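Local coordinates for BluB-like flavoprotein (Clostridium difficile 630, PDB 3EO8), which binds flavin mononucleotide and, as a member of the nitroreductase family, probably works as an oxidoreductase, at residues Val49-Arg54 and Leu103-Thr108. Numbering follows the deposited sequence.
Sequences VVIKRR and LVLVFT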
loop_
_atom_site.group_PDB
_atom_site.type_symbol
_atom_site.label_atom_id
_atom_site.label_comp_id
_atom_site.label_asym_id
_atom_site.label_seq_id
_atom_site.Cartn_x
_atom_site.Cartn_y
_atom_site.Cartn_z
ATOM N N VAL A 49 3.367 14.466 8.675
ATOM C CA VAL A 49 3.298 15.860 9.086
ATOM C C VAL A 49 1.955 16.119 9.719
ATOM O O VAL A 49 0.933 16.037 9.064
ATOM C CB VAL A 49 3.519 16.812 7.890
ATOM C CG1 VAL A 49 3.462 18.281 8.332
ATOM C CG2 VAL A 49 4.848 16.504 7.230
ATOM N N VAL A 50 1.953 16.398 11.020
ATOM C CA VAL A 50 0.713 16.513 11.763
ATOM C C VAL A 50 0.279 17.969 11.936
ATOM O O VAL A 50 1.008 18.783 12.519
ATOM C CB VAL A 50 0.898 15.897 13.149
ATOM C CG1 VAL A 50 -0.405 16.009 13.934
ATOM C CG2 VAL A 50 1.304 14.435 13.016
ATOM N N ILE A 51 -0.907 18.306 11.433
ATOM C CA ILE A 51 -1.377 19.675 11.450
ATOM C C ILE A 51 -2.663 19.808 12.219
ATOM O O ILE A 51 -3.621 19.099 11.953
ATOM C CB ILE A 51 -1.621 20.189 10.009
ATOM C CG1 ILE A 51 -0.336 20.165 9.220
ATOM C CG2 ILE A 51 -2.165 21.627 10.016
ATOM C CD1 ILE A 51 -0.556 20.217 7.715
ATOM N N LYS A 52 -2.669 20.743 13.176
ATOM C CA LYS A 52 -3.875 21.175 13.861
ATOM C C LYS A 52 -4.180 22.656 13.600
ATOM O O LYS A 52 -5.257 23.143 13.977
ATOM C CB LYS A 52 -3.748 20.916 15.372
ATOM C CG LYS A 52 -3.839 19.444 15.775
ATOM C CD LYS A 52 -3.549 19.266 17.267
ATOM C CE LYS A 52 -3.507 17.818 17.698
ATOM N NZ LYS A 52 -3.330 17.766 19.178
ATOM N N ARG A 53 -3.264 23.351 12.934
ATOM C CA ARG A 53 -3.421 24.793 12.728
ATOM C C ARG A 53 -4.508 25.042 11.685
ATOM O O ARG A 53 -4.370 24.681 10.530
ATOM C CB ARG A 53 -2.086 25.425 12.302
ATOM C CG ARG A 53 -2.042 26.931 12.477
ATOM C CD ARG A 53 -0.924 27.575 11.662
ATOM N NE ARG A 53 0.407 27.201 12.127
ATOM C CZ ARG A 53 1.509 27.198 11.379
ATOM N NH1 ARG A 53 1.468 27.505 10.087
ATOM N NH2 ARG A 53 2.661 26.855 11.922
ATOM N N ARG A 54 -5.611 25.667 12.108
ATOM C CA ARG A 54 -6.790 25.812 11.226
ATOM C C ARG A 54 -6.460 26.577 9.970
ATOM O O ARG A 54 -6.899 26.197 8.883
ATOM C CB ARG A 54 -7.974 26.526 11.877
ATOM C CG ARG A 54 -8.617 25.847 13.052
ATOM C CD ARG A 54 -9.132 24.446 12.732
ATOM N NE ARG A 54 -9.829 24.290 11.462
ATOM C CZ ARG A 54 -10.374 23.132 11.068
ATOM N NH1 ARG A 54 -10.327 22.060 11.864
ATOM N NH2 ARG A 54 -10.960 23.043 9.866
ATOM N N LEU A 103 -5.335 17.240 10.470
ATOM C CA LEU A 103 -4.968 16.840 9.117
ATOM C C LEU A 103 -3.548 16.290 9.187
ATOM O O LEU A 103 -2.655 16.969 9.665
ATOM C CB LEU A 103 -4.978 18.014 8.144
ATOM C CG LEU A 103 -4.592 17.702 6.714
ATOM C CD1 LEU A 103 -5.561 16.649 6.146
ATOM C CD2 LEU A 103 -4.547 18.983 5.864
ATOM N N VAL A 104 -3.340 15.075 8.682
ATOM C CA VAL A 104 -2.001 14.519 8.611
ATOM C C VAL A 104 -1.608 14.425 7.142
ATOM O O VAL A 104 -2.334 13.865 6.339
ATOM C CB VAL A 104 -1.917 13.149 9.254
ATOM C CG1 VAL A 104 -0.467 12.680 9.267
ATOM C CG2 VAL A 104 -2.534 13.175 10.689
ATOM N N LEU A 105 -0.478 14.997 6.769
ATOM C CA LEU A 105 0.019 14.855 5.431
ATOM C C LEU A 105 1.046 13.768 5.489
ATOM O O LEU A 105 2.012 13.856 6.280
ATOM C CB LEU A 105 0.665 16.144 4.929
ATOM C CG LEU A 105 -0.202 17.395 4.978
ATOM C CD1 LEU A 105 0.622 18.556 4.474
ATOM C CD2 LEU A 105 -1.457 17.230 4.200
ATOM N N VAL A 106 0.836 12.737 4.685
ATOM C CA VAL A 106 1.738 11.613 4.673
ATOM C C VAL A 106 2.613 11.759 3.454
ATOM O O VAL A 106 2.151 11.582 2.304
ATOM C CB VAL A 106 1.015 10.265 4.661
ATOM C CG1 VAL A 106 2.017 9.222 4.946
ATOM C CG2 VAL A 106 -0.091 10.231 5.757
ATOM N N PHE A 107 3.870 12.122 3.712
ATOM C CA PHE A 107 4.883 12.239 2.663
ATOM C C PHE A 107 5.541 10.885 2.441
ATOM O O PHE A 107 5.591 10.050 3.329
ATOM C CB PHE A 107 5.955 13.279 3.020
ATOM C CG PHE A 107 5.536 14.697 2.739
ATOM C CD1 PHE A 107 4.614 15.339 3.554
ATOM C CD2 PHE A 107 6.035 15.375 1.643
ATOM C CE1 PHE A 107 4.225 16.658 3.298
ATOM C CE2 PHE A 107 5.638 16.666 1.353
ATOM C CZ PHE A 107 4.732 17.326 2.184
ATOM N N THR A 108 6.051 10.683 1.238
ATOM C CA THR A 108 6.650 9.419 0.859
ATOM C C THR A 108 7.741 9.733 -0.185
ATOM O O THR A 108 7.950 10.887 -0.549
ATOM C CB THR A 108 5.575 8.430 0.333
ATOM O OG1 THR A 108 6.144 7.123 0.171
ATOM C CG2 THR A 108 4.958 8.917 -1.003
#
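I51 and L103 face each other as an antiparallel hydrogen-bonded pair, trading I51 N to L103 O (2.8 Å) for L103 N to I51 O (2.9 Å). V49 and L105 form a second pair of this kind, and its bond from V49 N to L105 O is almost straight, 175° at the hydrogen. Between them V50 and V104 make the non-hydrogen-bonded pair; here the CA of V104 sends a CA-H...O contact of 3.3 Å to V49 O, the same oxygen that accepts from L105 N.

The side chain of I51 can be followed outward. Its CB sits 3.4 Å from L103 O, beside the backbone bond, and CG1, still near that oxygen, is set beside its own backbone N (chi1 -61°). That torsion tilts the longer branch back toward V49, and CD1 then rises from the sheet to meet CG and CD1 of L105, the latter 3.8 Å away, the two side chains crossing at a slant. Like V49 and V50, isoleucine is branched at CB and so suits a strand; its one extra carbon, CD1, is what reaches L105.

Strand 47-51 is an edge strand of its chain's antiparallel sheet in the FMN-binding nitroreductase fold, with 102-108 next inward, followed by 189-197. The sheet nevertheless continues: V49 and V50 pair in parallel with a strand of the second subunit, whose I218 packs on V49 and I51.

On the face carrying V49, I51, L103 and L105, the CG2 of V49 lies obliquely by the F107 ring, 3.9 Å from CD1. From helix 170-181, L177 gives L105 and F107 an apolar neighbour, in keeping with their hydrocarbon side chains. V106 instead turns to the other face, against L142 and I146 of helix 137-155.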